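Local coordinates for nucleoporin NUP82 (Saccharomyces cerevisiae, PDB 3PBP), which serves as a structural constituent of the yeast nuclear pore complex and, through this N-terminal region, interacts with the nucleoporin NUP116, at residues A[148-153]-A[164-169]; A[133-137]-A[211-217]; A[320-324]-A[352-358]; A[183-189]-A[300-306]. The protein carries 1 engineered substitution. All coordinates share one frame; numbering follows the deposited sequence.

Contact 1. Residues A[148-153]-A[164-169]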
loop_
_atom_site.group_PDB
_atom_site.type_symbol
_atom_site.label_atom_id
_atom_site.label_comp_id
_atom_site.label_asym_id
_atom_site.label_seq_id
_atom_site.Cartn_x
_atom_site.Cartn_y
_atom_site.Cartn_z
ATOM N N ASP A 148 -6.768 -5.011 10.352
ATOM C CA ASP A 148 -7.987 -4.713 9.612
ATOM C C ASP A 148 -7.799 -4.754 8.100
ATOM O O ASP A 148 -8.718 -5.102 7.361
ATOM C CB ASP A 148 -8.402 -3.287 9.933
ATOM C CG ASP A 148 -9.659 -3.215 10.694
ATOM O OD1 ASP A 148 -10.479 -4.132 10.520
ATOM O OD2 ASP A 148 -9.834 -2.234 11.451
ATOM N N ASP A 149 -6.602 -4.345 7.674
ATOM C CA ASP A 149 -6.214 -4.192 6.271
ATOM C C ASP A 149 -6.721 -2.783 5.968
ATOM O O ASP A 149 -6.781 -2.324 4.832
ATOM C CB ASP A 149 -6.881 -5.225 5.356
ATOM C CG ASP A 149 -6.233 -6.591 5.458
ATOM O OD1 ASP A 149 -4.981 -6.646 5.535
ATOM O OD2 ASP A 149 -6.976 -7.602 5.450
ATOM N N THR A 150 -7.082 -2.109 7.045
ATOM C CA THR A 150 -7.576 -0.760 7.004
ATOM C C THR A 150 -6.328 0.148 7.056
ATOM O O THR A 150 -5.352 -0.163 7.754
ATOM C CB THR A 150 -8.522 -0.534 8.230
ATOM O OG1 THR A 150 -9.478 0.481 7.918
ATOM C CG2 THR A 150 -7.735 -0.122 9.475
ATOM N N ILE A 151 -6.343 1.246 6.303
ATOM C CA ILE A 151 -5.206 2.177 6.290
ATOM C C ILE A 151 -5.712 3.552 6.715
ATOM O O ILE A 151 -6.609 4.114 6.091
ATOM C CB ILE A 151 -4.566 2.254 4.883
ATOM C CG1 ILE A 151 -4.104 0.854 4.450
ATOM C CG2 ILE A 151 -3.390 3.229 4.896
ATOM C CD1 ILE A 151 -3.746 0.733 2.984
ATOM N N THR A 152 -5.133 4.095 7.776
ATOM C CA THR A 152 -5.573 5.384 8.307
ATOM C C THR A 152 -4.518 6.497 8.314
ATOM O O THR A 152 -3.328 6.257 8.565
ATOM C CB THR A 152 -6.079 5.200 9.767
ATOM O OG1 THR A 152 -6.906 4.031 9.834
ATOM C CG2 THR A 152 -6.867 6.418 10.230
HETATM N N MSE A 153 -4.964 7.718 8.050
HETATM C CA MSE A 153 -4.060 8.853 8.061
HETATM C C MSE A 153 -4.431 9.798 9.192
HETATM O O MSE A 153 -5.547 10.302 9.259
HETATM C CB MSE A 153 -4.112 9.615 6.741
HETATM C CG MSE A 153 -3.344 8.991 5.602
HETATM SE SE MSE A 153 -3.362 10.171 4.047
HETATM C CE MSE A 153 -4.938 9.528 3.128
ATOM N N ILE A 164 -8.614 10.007 8.611
ATOM C CA ILE A 164 -9.203 9.490 7.392
ATOM C C ILE A 164 -8.919 8.005 7.290
ATOM O O ILE A 164 -7.779 7.562 7.451
ATOM C CB ILE A 164 -8.655 10.211 6.169
ATOM C CG1 ILE A 164 -8.966 11.700 6.292
ATOM C CG2 ILE A 164 -9.265 9.617 4.889
ATOM C CD1 ILE A 164 -8.802 12.450 5.019
ATOM N N VAL A 165 -9.968 7.236 7.039
ATOM C CA VAL A 165 -9.816 5.804 6.944
ATOM C C VAL A 165 -10.115 5.332 5.544
ATOM O O VAL A 165 -11.214 5.537 5.025
ATOM C CB VAL A 165 -10.745 5.082 7.934
ATOM C CG1 VAL A 165 -10.576 3.580 7.806
ATOM C CG2 VAL A 165 -10.428 5.530 9.349
ATOM N N LEU A 166 -9.118 4.698 4.937
ATOM C CA LEU A 166 -9.244 4.181 3.593
ATOM C C LEU A 166 -9.240 2.677 3.670
ATOM O O LEU A 166 -8.753 2.108 4.650
ATOM C CB LEU A 166 -8.084 4.663 2.723
ATOM C CG LEU A 166 -7.875 6.178 2.647
ATOM C CD1 LEU A 166 -6.994 6.496 1.464
ATOM C CD2 LEU A 166 -9.203 6.892 2.483
ATOM N N ASN A 167 -9.765 2.050 2.617
ATOM C CA ASN A 167 -9.879 0.594 2.497
ATOM C C ASN A 167 -10.717 0.037 3.655
ATOM O O ASN A 167 -10.344 -0.941 4.307
ATOM C CB ASN A 167 -8.485 -0.073 2.448
ATOM C CG ASN A 167 -8.518 -1.456 1.795
ATOM O OD1 ASN A 167 -9.127 -1.643 0.739
ATOM N ND2 ASN A 167 -7.854 -2.422 2.415
ATOM N N LYS A 168 -11.858 0.683 3.897
ATOM C CA LYS A 168 -12.771 0.286 4.962
ATOM C C LYS A 168 -13.367 -1.082 4.663
ATOM O O LYS A 168 -13.488 -1.482 3.497
ATOM C CB LYS A 168 -13.906 1.299 5.094
ATOM C CG LYS A 168 -13.471 2.714 5.397
ATOM C CD LYS A 168 -14.676 3.637 5.415
ATOM C CE LYS A 168 -14.267 5.104 5.354
ATOM N NZ LYS A 168 -15.430 6.011 5.092
ATOM N N PRO A 169 -13.745 -1.828 5.715
ATOM C CA PRO A 169 -14.329 -3.151 5.487
ATOM C C PRO A 169 -15.655 -3.052 4.725
ATOM O O PRO A 169 -16.358 -2.041 4.802
ATOM C CB PRO A 169 -14.499 -3.698 6.902
ATOM C CG PRO A 169 -13.392 -3.028 7.663
ATOM C CD PRO A 169 -13.468 -1.614 7.144
#
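Ile151 and Leu166 face each other as a hydrogen-bonded antiparallel pair in the hairpin that forms the outer half of a beta-propeller blade. Main-chain bonds set the register: Ile151 N donates to Leu166 O at 3.0 Å, and Leu166 N returns a bond to Ile151 O at 2.8 Å. Two residues on, Met153 (present as selenomethionine) and Ile164 exchange a second such couple, with Thr152 and Val165 as the non-hydrogen-bonded pair between them.

A side chain prolongs the ladder beyond the strands. A chi1 of -158° turns the Asn167 amide toward the loop that leads into strand 151-155, and ND2 reaches Asp149 O at 2.6 Å with the acceptor close to the amide plane. Val179 O is a second acceptor for the same ND2. In that loop the Thr150 hydroxyl, OG1, rests against the Val165 methyl CG1 at 3.3 Å.

Apolar packing differs on the two faces. On that of Thr152 and Val165, their CG2 methyls meet at 3.8 Å. On the other, Met153 CE rests 4.0 Å from Leu166 CD1.

This second face is buried: Phe211 packs on Met153 and Leu166, and Phe208 of strand 204-208 and Ile182 of strand 182-187 lie against Ile151 and Asn167, while strand 141-146 continues the sheet beyond 151-155.

Contact 2. Residues A[133-137]-A[211-217]; sequences HPKSY and FLPSVLL
His133 meets the 211-217 segment with both an edge and a face of its imidazole. It belongs to the loop between strands 127-132 and 141-146 of one propeller blade, which is tied here to the segment leading into strand 215-217, the partner of strand 269-271. The polar part is at the edge: NE2 donates to Phe211 O at 2.6 Å in an almost straight bond (176° at the hydrogen), with the acceptor in the ring plane. ND1, the other ring nitrogen, accepts a bond from Lys135 N at 3.1 Å within its own loop.

Main-chain bonds follow further along. Leu217 N donates to Lys135 O at 2.6 Å, and Tyr137 N donates to Val215 O at 2.9 Å. The two bonds flank the single bridge between Ser136 and Leu216.

Ring and apolar contacts complete the interface. Pro213 CD sits over one face of the His133 ring, 3.6 Å from its centroid, in a CH-pi contact. Tyr137 and Val215 run side by side, CB to CG1 at 3.4 Å, while Leu217 CD2 comes to the edge of the tyrosine ring, which also makes a cation-pi contact with Lys269.

With one nitrogen donating and the other accepting, the buried His133 is probably neutral and protonated on NE2, and the two in-plane bonds fix the rotation of its ring.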
loop_
_atom_site.group_PDB
_atom_site.type_symbol
_atom_site.label_atom_id
_atom_site.label_comp_id
_atom_site.label_asym_id
_atom_site.label_seq_id
_atom_site.Cartn_x
_atom_site.Cartn_y
_atom_site.Cartn_z
ATOM N N HIS A 133 4.062 10.135 6.150
ATOM C CA HIS A 133 3.752 10.399 4.757
ATOM C C HIS A 133 4.977 11.181 4.285
ATOM O O HIS A 133 5.330 12.208 4.858
ATOM C CB HIS A 133 2.469 11.217 4.615
ATOM C CG HIS A 133 1.964 11.294 3.207
ATOM N ND1 HIS A 133 2.637 11.967 2.207
ATOM C CD2 HIS A 133 0.855 10.776 2.630
ATOM C CE1 HIS A 133 1.961 11.863 1.077
ATOM N NE2 HIS A 133 0.875 11.145 1.305
ATOM N N PRO A 134 5.644 10.697 3.232
ATOM C CA PRO A 134 6.842 11.328 2.683
ATOM C C PRO A 134 6.670 12.779 2.268
ATOM O O PRO A 134 7.636 13.537 2.258
ATOM C CB PRO A 134 7.188 10.443 1.488
ATOM C CG PRO A 134 6.448 9.183 1.734
ATOM C CD PRO A 134 5.165 9.644 2.326
ATOM N N LYS A 135 5.457 13.186 1.924
ATOM C CA LYS A 135 5.291 14.558 1.486
ATOM C C LYS A 135 4.280 15.413 2.242
ATOM O O LYS A 135 3.507 16.169 1.654
ATOM C CB LYS A 135 4.991 14.577 -0.007
ATOM C CG LYS A 135 6.211 14.397 -0.871
ATOM C CD LYS A 135 5.844 14.652 -2.312
ATOM C CE LYS A 135 7.056 14.967 -3.166
ATOM N NZ LYS A 135 6.633 15.259 -4.586
ATOM N N SER A 136 4.289 15.298 3.558
ATOM C CA SER A 136 3.394 16.100 4.366
ATOM C C SER A 136 4.213 17.268 4.893
ATOM O O SER A 136 5.376 17.119 5.269
ATOM C CB SER A 136 2.823 15.270 5.521
ATOM O OG SER A 136 3.847 14.517 6.154
ATOM N N TYR A 137 3.615 18.445 4.881
ATOM C CA TYR A 137 4.287 19.631 5.385
ATOM C C TYR A 137 4.581 19.425 6.884
ATOM O O TYR A 137 3.715 19.003 7.655
ATOM C CB TYR A 137 3.388 20.847 5.162
ATOM C CG TYR A 137 3.943 22.141 5.688
ATOM C CD1 TYR A 137 5.087 22.712 5.135
ATOM C CD2 TYR A 137 3.325 22.796 6.749
ATOM C CE1 TYR A 137 5.596 23.904 5.630
ATOM C CE2 TYR A 137 3.827 23.988 7.249
ATOM C CZ TYR A 137 4.958 24.534 6.688
ATOM O OH TYR A 137 5.445 25.712 7.200
ATOM N N PHE A 211 -2.661 9.528 -2.754
ATOM C CA PHE A 211 -2.747 9.215 -1.324
ATOM C C PHE A 211 -2.146 10.458 -0.677
ATOM O O PHE A 211 -0.962 10.496 -0.346
ATOM C CB PHE A 211 -1.911 7.995 -0.969
ATOM C CG PHE A 211 -2.198 7.453 0.396
ATOM C CD1 PHE A 211 -3.237 6.550 0.591
ATOM C CD2 PHE A 211 -1.420 7.821 1.480
ATOM C CE1 PHE A 211 -3.488 6.025 1.844
ATOM C CE2 PHE A 211 -1.666 7.302 2.735
ATOM C CZ PHE A 211 -2.700 6.401 2.918
ATOM N N LEU A 212 -2.978 11.469 -0.490
ATOM C CA LEU A 212 -2.520 12.752 0.022
ATOM C C LEU A 212 -2.735 13.073 1.489
ATOM O O LEU A 212 -3.698 12.639 2.104
ATOM C CB LEU A 212 -3.163 13.853 -0.824
ATOM C CG LEU A 212 -3.171 13.549 -2.331
ATOM C CD1 LEU A 212 -4.259 14.340 -3.022
ATOM C CD2 LEU A 212 -1.819 13.857 -2.917
ATOM N N PRO A 213 -1.811 13.851 2.072
ATOM C CA PRO A 213 -1.896 14.259 3.480
ATOM C C PRO A 213 -2.816 15.494 3.485
ATOM O O PRO A 213 -3.365 15.836 2.442
ATOM C CB PRO A 213 -0.440 14.580 3.821
ATOM C CG PRO A 213 0.052 15.179 2.566
ATOM C CD PRO A 213 -0.526 14.275 1.483
ATOM N N SER A 214 -3.000 16.161 4.618
ATOM C CA SER A 214 -3.883 17.334 4.651
ATOM C C SER A 214 -3.183 18.581 4.110
ATOM O O SER A 214 -3.839 19.535 3.665
ATOM C CB SER A 214 -4.349 17.603 6.073
ATOM O OG SER A 214 -3.261 18.096 6.838
ATOM N N VAL A 215 -1.852 18.579 4.163
ATOM C CA VAL A 215 -1.056 19.697 3.660
ATOM C C VAL A 215 0.132 19.073 2.944
ATOM O O VAL A 215 1.086 18.613 3.571
ATOM C CB VAL A 215 -0.562 20.610 4.803
ATOM C CG1 VAL A 215 0.256 21.740 4.249
ATOM C CG2 VAL A 215 -1.740 21.144 5.574
ATOM N N LEU A 216 0.053 19.067 1.620
ATOM C CA LEU A 216 1.061 18.466 0.768
ATOM C C LEU A 216 2.335 19.266 0.524
ATOM O O LEU A 216 2.283 20.440 0.136
ATOM C CB LEU A 216 0.416 18.135 -0.569
ATOM C CG LEU A 216 1.214 17.364 -1.612
ATOM C CD1 LEU A 216 1.380 15.923 -1.181
ATOM C CD2 LEU A 216 0.468 17.448 -2.949
ATOM N N LEU A 217 3.481 18.610 0.754
ATOM C CA LEU A 217 4.803 19.204 0.511
ATOM C C LEU A 217 5.049 19.022 -0.983
ATOM O O LEU A 217 5.115 17.903 -1.486
ATOM C CB LEU A 217 5.895 18.460 1.269
ATOM C CG LEU A 217 6.644 19.172 2.397
ATOM C CD1 LEU A 217 7.960 18.447 2.608
ATOM C CD2 LEU A 217 6.891 20.635 2.070
#

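Contact 3. Residues A[320-324]-A[352-358]; sequences DDGSL and ERVKLQR
Arg353 reaches along the neighbouring strand segment to Ser323 and Asp321, so that a side chain reinforces the strand pairing of a propeller blade. Its CB lies 3.8 Å from Leu324 O, and CG comes nearer to the same oxygen, at 3.4 Å. The chain is extended from CG to NE, and CD passes 3.6 Å from Ser323 OG. NE then donates to that hydroxyl oxygen at 2.6 Å, the oxygen tilted slightly from the guanidinium plane; a weak bond from NH2 also falls on it. At the tip, NH2 forms a salt bridge with Asp321 OD2 at 2.5 Å, edge-on but with a poor hydrogen-bond angle of 115°. NH1 forms a salt bridge with Glu293, which is shared with Lys355 NZ, while Lys355 CE lies over the rim of one guanidinium face.

In the main chain, Val354 N donates to Leu324 O at 2.7 Å. Gly322, in a turn with positive phi, offers its carbonyl to Leu356 N at 2.8 Å. On the face away from Ser323 and Lys355, the CB atoms of Leu324 and Val354 pack together.

The guanidinium is thus held chiefly by the hydrogen bond at NE and the salt bridge at NH1, with NH2 adding a charge contact of poor hydrogen-bond geometry. Its positive charge probably favours the ionised forms of Asp321 and Glu293.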
loop_
_atom_site.group_PDB
_atom_site.type_symbol
_atom_site.label_atom_id
_atom_site.label_comp_id
_atom_site.label_asym_id
_atom_site.label_seq_id
_atom_site.Cartn_x
_atom_site.Cartn_y
_atom_site.Cartn_z
ATOM N N ASP A 320 8.723 -15.873 -0.430
ATOM C CA ASP A 320 9.068 -17.006 0.439
ATOM C C ASP A 320 10.361 -17.708 0.043
ATOM O O ASP A 320 11.158 -18.070 0.893
ATOM C CB ASP A 320 7.977 -18.077 0.404
ATOM C CG ASP A 320 6.807 -17.760 1.281
ATOM O OD1 ASP A 320 7.028 -17.429 2.464
ATOM O OD2 ASP A 320 5.657 -17.866 0.786
ATOM N N ASP A 321 10.547 -17.925 -1.253
ATOM C CA ASP A 321 11.715 -18.630 -1.759
ATOM C C ASP A 321 13.022 -17.854 -1.684
ATOM O O ASP A 321 14.001 -18.214 -2.345
ATOM C CB ASP A 321 11.463 -19.066 -3.208
ATOM C CG ASP A 321 11.470 -17.901 -4.185
ATOM O OD1 ASP A 321 10.988 -16.808 -3.814
ATOM O OD2 ASP A 321 11.946 -18.082 -5.330
ATOM N N GLY A 322 13.044 -16.800 -0.875
ATOM C CA GLY A 322 14.251 -16.003 -0.758
ATOM C C GLY A 322 14.594 -15.365 -2.091
ATOM O O GLY A 322 15.760 -15.125 -2.397
ATOM N N SER A 323 13.560 -15.089 -2.882
ATOM C CA SER A 323 13.715 -14.487 -4.203
ATOM C C SER A 323 13.294 -13.005 -4.195
ATOM O O SER A 323 12.538 -12.539 -3.320
ATOM C CB SER A 323 12.885 -15.281 -5.226
ATOM O OG SER A 323 13.269 -15.011 -6.563
ATOM N N LEU A 324 13.784 -12.275 -5.190
ATOM C CA LEU A 324 13.508 -10.850 -5.326
ATOM C C LEU A 324 13.148 -10.544 -6.764
ATOM O O LEU A 324 13.805 -11.040 -7.672
ATOM C CB LEU A 324 14.771 -10.069 -4.986
ATOM C CG LEU A 324 14.719 -8.980 -3.934
ATOM C CD1 LEU A 324 14.171 -9.552 -2.639
ATOM C CD2 LEU A 324 16.117 -8.425 -3.749
ATOM N N GLU A 352 14.300 -7.940 -13.673
ATOM C CA GLU A 352 15.212 -8.970 -13.202
ATOM C C GLU A 352 14.704 -9.699 -11.950
ATOM O O GLU A 352 13.859 -9.195 -11.203
ATOM C CB GLU A 352 16.589 -8.358 -12.903
ATOM C CG GLU A 352 17.364 -9.118 -11.825
ATOM C CD GLU A 352 18.728 -8.543 -11.535
ATOM O OE1 GLU A 352 18.819 -7.309 -11.343
ATOM O OE2 GLU A 352 19.700 -9.334 -11.489
ATOM N N ARG A 353 15.221 -10.903 -11.742
ATOM C CA ARG A 353 14.887 -11.683 -10.570
ATOM C C ARG A 353 16.209 -12.047 -9.863
ATOM O O ARG A 353 17.191 -12.430 -10.508
ATOM C CB ARG A 353 14.128 -12.944 -10.955
ATOM C CG ARG A 353 13.639 -13.706 -9.743
ATOM C CD ARG A 353 13.036 -15.019 -10.114
ATOM N NE ARG A 353 12.591 -15.717 -8.920
ATOM C CZ ARG A 353 12.163 -16.975 -8.917
ATOM N NH1 ARG A 353 12.131 -17.661 -10.053
ATOM N NH2 ARG A 353 11.766 -17.543 -7.785
ATOM N N VAL A 354 16.232 -11.906 -8.540
ATOM C CA VAL A 354 17.423 -12.203 -7.759
ATOM C C VAL A 354 17.106 -13.247 -6.699
ATOM O O VAL A 354 16.309 -12.992 -5.792
ATOM C CB VAL A 354 17.954 -10.925 -7.062
ATOM C CG1 VAL A 354 19.164 -11.252 -6.205
ATOM C CG2 VAL A 354 18.309 -9.876 -8.104
ATOM N N LYS A 355 17.710 -14.430 -6.823
ATOM C CA LYS A 355 17.495 -15.491 -5.839
ATOM C C LYS A 355 18.646 -15.452 -4.844
ATOM O O LYS A 355 19.798 -15.698 -5.206
ATOM C CB LYS A 355 17.445 -16.864 -6.512
ATOM C CG LYS A 355 16.364 -17.008 -7.566
ATOM C CD LYS A 355 16.343 -18.416 -8.154
ATOM C CE LYS A 355 15.368 -18.506 -9.322
ATOM N NZ LYS A 355 15.354 -19.852 -9.955
ATOM N N LEU A 356 18.331 -15.131 -3.594
ATOM C CA LEU A 356 19.342 -15.046 -2.543
ATOM C C LEU A 356 19.362 -16.335 -1.732
ATOM O O LEU A 356 20.223 -16.525 -0.870
ATOM C CB LEU A 356 19.051 -13.851 -1.625
ATOM C CG LEU A 356 18.898 -12.489 -2.313
ATOM C CD1 LEU A 356 18.451 -11.450 -1.302
ATOM C CD2 LEU A 356 20.216 -12.091 -2.971
ATOM N N GLN A 357 18.398 -17.212 -2.011
ATOM C CA GLN A 357 18.302 -18.500 -1.334
ATOM C C GLN A 357 18.476 -18.404 0.184
ATOM O O GLN A 357 18.945 -19.343 0.825
ATOM C CB GLN A 357 19.344 -19.450 -1.922
ATOM C CG GLN A 357 19.165 -19.663 -3.411
ATOM C CD GLN A 357 20.404 -20.224 -4.078
ATOM O OE1 GLN A 357 21.446 -19.567 -4.133
ATOM N NE2 GLN A 357 20.300 -21.449 -4.588
ATOM N N ARG A 358 18.110 -17.257 0.750
ATOM C CA ARG A 358 18.192 -17.041 2.189
ATOM C C ARG A 358 16.819 -16.535 2.588
ATOM O O ARG A 358 16.097 -16.002 1.751
ATOM C CB ARG A 358 19.231 -15.973 2.522
ATOM C CG ARG A 358 20.648 -16.293 2.101
ATOM C CD ARG A 358 21.478 -15.024 2.146
ATOM N NE ARG A 358 22.886 -15.227 1.808
ATOM C CZ ARG A 358 23.757 -15.884 2.570
ATOM N NH1 ARG A 358 23.365 -16.414 3.728
ATOM N NH2 ARG A 358 25.027 -15.990 2.180
#

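Contact 4. Residues A[183-189]-A[300-306]; sequences TDLEFSK and TNIATIL
Asp184 puts a carboxylate where parallel neighbours would ordinarily share a main-chain bond: its OD2 accepts a bond from Ile302 N at 3.0 Å, on the anti side of the carboxylate. The strands are the innermost ones of two separate blades of the beta-propeller, and their axes run in the same direction, 4° apart with a closest approach of 6.1 Å. Each is hydrogen-bonded to its own blade, strand 182-187 to 194-198 and strand 299-306 to 313-319, so side chains rather than paired backbones bridge the junction.

A chi1 of -156° sends the Asp184 carboxylate across the gap between the strands. Its other oxygen, OD1, takes a bond from Leu185 N at 2.7 Å from above the carboxylate plane and forms a salt bridge with Lys129, so three donors hold the group and probably favour its ionised form. A classic beta bulge sets Thr183 and Asp184 together opposite Leu197 of strand 194-198.

Aliphatic parts pack between these polar links. Ile302 CG2 touches Glu186 CB at 3.7 Å, and Lys189 CB meets Leu306 CD1 at 3.6 Å. The Lys189 chain runs antiparallel to the Thr304 side chain, its CG against CG2. Glu186 CG comes 3.5 Å from Thr304 N, and a bend at chi2 turns OE2 toward Lys189.

Bends at chi2 and chi4 curve the lysine chain. Its NZ thereby forms a salt bridge with Glu186 OE2 in its own segment and donates to Thr304 O at 3.2 Å, coming from above the carbonyl plane.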
loop_
_atom_site.group_PDB
_atom_site.type_symbol
_atom_site.label_atom_id
_atom_site.label_comp_id
_atom_site.label_asym_id
_atom_site.label_seq_id
_atom_site.Cartn_x
_atom_site.Cartn_y
_atom_site.Cartn_z
ATOM N N THR A 183 0.454 -7.206 3.581
ATOM C CA THR A 183 1.633 -7.560 4.375
ATOM C C THR A 183 2.568 -6.385 4.510
ATOM O O THR A 183 3.301 -6.289 5.498
ATOM C CB THR A 183 2.519 -8.638 3.724
ATOM O OG1 THR A 183 1.702 -9.680 3.203
ATOM C CG2 THR A 183 3.496 -9.219 4.754
ATOM N N ASP A 184 2.574 -5.517 3.501
ATOM C CA ASP A 184 3.482 -4.382 3.502
ATOM C C ASP A 184 2.932 -3.188 2.741
ATOM O O ASP A 184 2.017 -3.293 1.932
ATOM C CB ASP A 184 4.835 -4.816 2.922
ATOM C CG ASP A 184 5.990 -3.939 3.386
ATOM O OD1 ASP A 184 5.777 -3.044 4.224
ATOM O OD2 ASP A 184 7.126 -4.152 2.908
ATOM N N LEU A 185 3.530 -2.044 3.027
ATOM C CA LEU A 185 3.153 -0.759 2.465
ATOM C C LEU A 185 4.430 -0.040 2.089
ATOM O O LEU A 185 5.466 -0.200 2.750
ATOM C CB LEU A 185 2.452 0.057 3.535
ATOM C CG LEU A 185 1.016 0.458 3.305
ATOM C CD1 LEU A 185 0.215 -0.749 2.847
ATOM C CD2 LEU A 185 0.477 1.042 4.594
ATOM N N GLU A 186 4.350 0.772 1.049
ATOM C CA GLU A 186 5.516 1.500 0.594
ATOM C C GLU A 186 5.085 2.644 -0.307
ATOM O O GLU A 186 4.249 2.485 -1.188
ATOM C CB GLU A 186 6.455 0.533 -0.152
ATOM C CG GLU A 186 7.747 1.123 -0.721
ATOM C CD GLU A 186 8.677 1.705 0.340
ATOM O OE1 GLU A 186 8.726 1.149 1.461
ATOM O OE2 GLU A 186 9.371 2.713 0.038
ATOM N N PHE A 187 5.654 3.812 -0.070
ATOM C CA PHE A 187 5.337 4.962 -0.889
ATOM C C PHE A 187 6.197 4.999 -2.146
ATOM O O PHE A 187 7.372 4.643 -2.135
ATOM C CB PHE A 187 5.565 6.250 -0.104
ATOM C CG PHE A 187 4.372 6.714 0.671
ATOM C CD1 PHE A 187 3.361 7.446 0.053
ATOM C CD2 PHE A 187 4.256 6.424 2.033
ATOM C CE1 PHE A 187 2.233 7.889 0.784
ATOM C CE2 PHE A 187 3.131 6.864 2.768
ATOM C CZ PHE A 187 2.119 7.598 2.139
ATOM N N SER A 188 5.584 5.428 -3.235
ATOM C CA SER A 188 6.289 5.577 -4.480
ATOM C C SER A 188 7.166 6.806 -4.291
ATOM O O SER A 188 6.866 7.657 -3.459
ATOM C CB SER A 188 5.307 5.833 -5.608
ATOM O OG SER A 188 6.009 6.228 -6.766
ATOM N N LYS A 189 8.238 6.920 -5.060
ATOM C CA LYS A 189 9.106 8.070 -4.910
ATOM C C LYS A 189 8.484 9.310 -5.549
ATOM O O LYS A 189 9.071 10.392 -5.537
ATOM C CB LYS A 189 10.493 7.762 -5.496
ATOM C CG LYS A 189 11.289 6.719 -4.688
ATOM C CD LYS A 189 11.614 7.206 -3.283
ATOM C CE LYS A 189 12.200 6.123 -2.369
ATOM N NZ LYS A 189 11.156 5.241 -1.726
ATOM N N THR A 300 6.537 -11.217 0.362
ATOM C CA THR A 300 6.812 -10.809 1.741
ATOM C C THR A 300 6.890 -9.305 1.998
ATOM O O THR A 300 6.203 -8.781 2.885
ATOM C CB THR A 300 8.130 -11.414 2.239
ATOM O OG1 THR A 300 8.180 -12.797 1.899
ATOM C CG2 THR A 300 8.221 -11.288 3.746
ATOM N N ASN A 301 7.749 -8.623 1.237
ATOM C CA ASN A 301 7.929 -7.187 1.391
ATOM C C ASN A 301 7.954 -6.452 0.074
ATOM O O ASN A 301 8.104 -7.042 -0.989
ATOM C CB ASN A 301 9.234 -6.881 2.122
ATOM C CG ASN A 301 9.394 -7.688 3.387
ATOM O OD1 ASN A 301 9.796 -8.852 3.340
ATOM N ND2 ASN A 301 9.070 -7.084 4.527
ATOM N N ILE A 302 7.796 -5.143 0.159
ATOM C CA ILE A 302 7.848 -4.312 -1.022
ATOM C C ILE A 302 8.672 -3.066 -0.676
ATOM O O ILE A 302 8.586 -2.515 0.430
ATOM C CB ILE A 302 6.429 -3.938 -1.514
ATOM C CG1 ILE A 302 6.537 -3.180 -2.838
ATOM C CG2 ILE A 302 5.685 -3.115 -0.464
ATOM C CD1 ILE A 302 5.181 -2.895 -3.494
ATOM N N ALA A 303 9.503 -2.649 -1.615
ATOM C CA ALA A 303 10.356 -1.499 -1.398
ATOM C C ALA A 303 10.422 -0.691 -2.665
ATOM O O ALA A 303 10.230 -1.213 -3.761
ATOM C CB ALA A 303 11.765 -1.951 -1.010
ATOM N N THR A 304 10.718 0.589 -2.508
ATOM C CA THR A 304 10.817 1.467 -3.648
ATOM C C THR A 304 12.217 2.050 -3.664
ATOM O O THR A 304 12.685 2.568 -2.661
ATOM C CB THR A 304 9.743 2.558 -3.559
ATOM O OG1 THR A 304 8.538 2.078 -4.165
ATOM C CG2 THR A 304 10.183 3.794 -4.260
ATOM N N ILE A 305 12.890 1.935 -4.805
ATOM C CA ILE A 305 14.251 2.433 -4.935
ATOM C C ILE A 305 14.384 3.457 -6.039
ATOM O O ILE A 305 14.026 3.216 -7.193
ATOM C CB ILE A 305 15.256 1.305 -5.234
ATOM C CG1 ILE A 305 15.174 0.234 -4.149
ATOM C CG2 ILE A 305 16.664 1.875 -5.316
ATOM C CD1 ILE A 305 13.970 -0.686 -4.297
ATOM N N LEU A 306 14.941 4.600 -5.673
ATOM C CA LEU A 306 15.132 5.686 -6.602
ATOM C C LEU A 306 16.303 5.404 -7.554
ATOM O O LEU A 306 17.373 4.973 -7.137
ATOM C CB LEU A 306 15.349 6.966 -5.797
ATOM C CG LEU A 306 15.071 8.276 -6.515
ATOM C CD1 LEU A 306 13.680 8.268 -7.103
ATOM C CD2 LEU A 306 15.220 9.399 -5.531
#

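How the contacts relate
From the N terminus, contact 2 opens first, at 133-137, and closes at 211-217 after some seventy residues. Contact 1, a local hairpin, is nested inside that loop; the two share Phe211, and Ile151 of contact 1 also meets Leu185 of contact 4. Contact 4 begins at 183-189, before contact 2 has closed, and ends at 300-306, so the two cross; Phe187 meets His133, Pro134 and Phe211 there. Contact 3 follows in series, closing the loop from 320-324 to 352-358 on the sheet that contact 4 reaches at its edge strand. Contacts 1 and 3 each act within one blade. Contact 4 joins inner strands of two blades far apart in sequence, and contact 2 ties a blade loop to the segment entering strand 215-217.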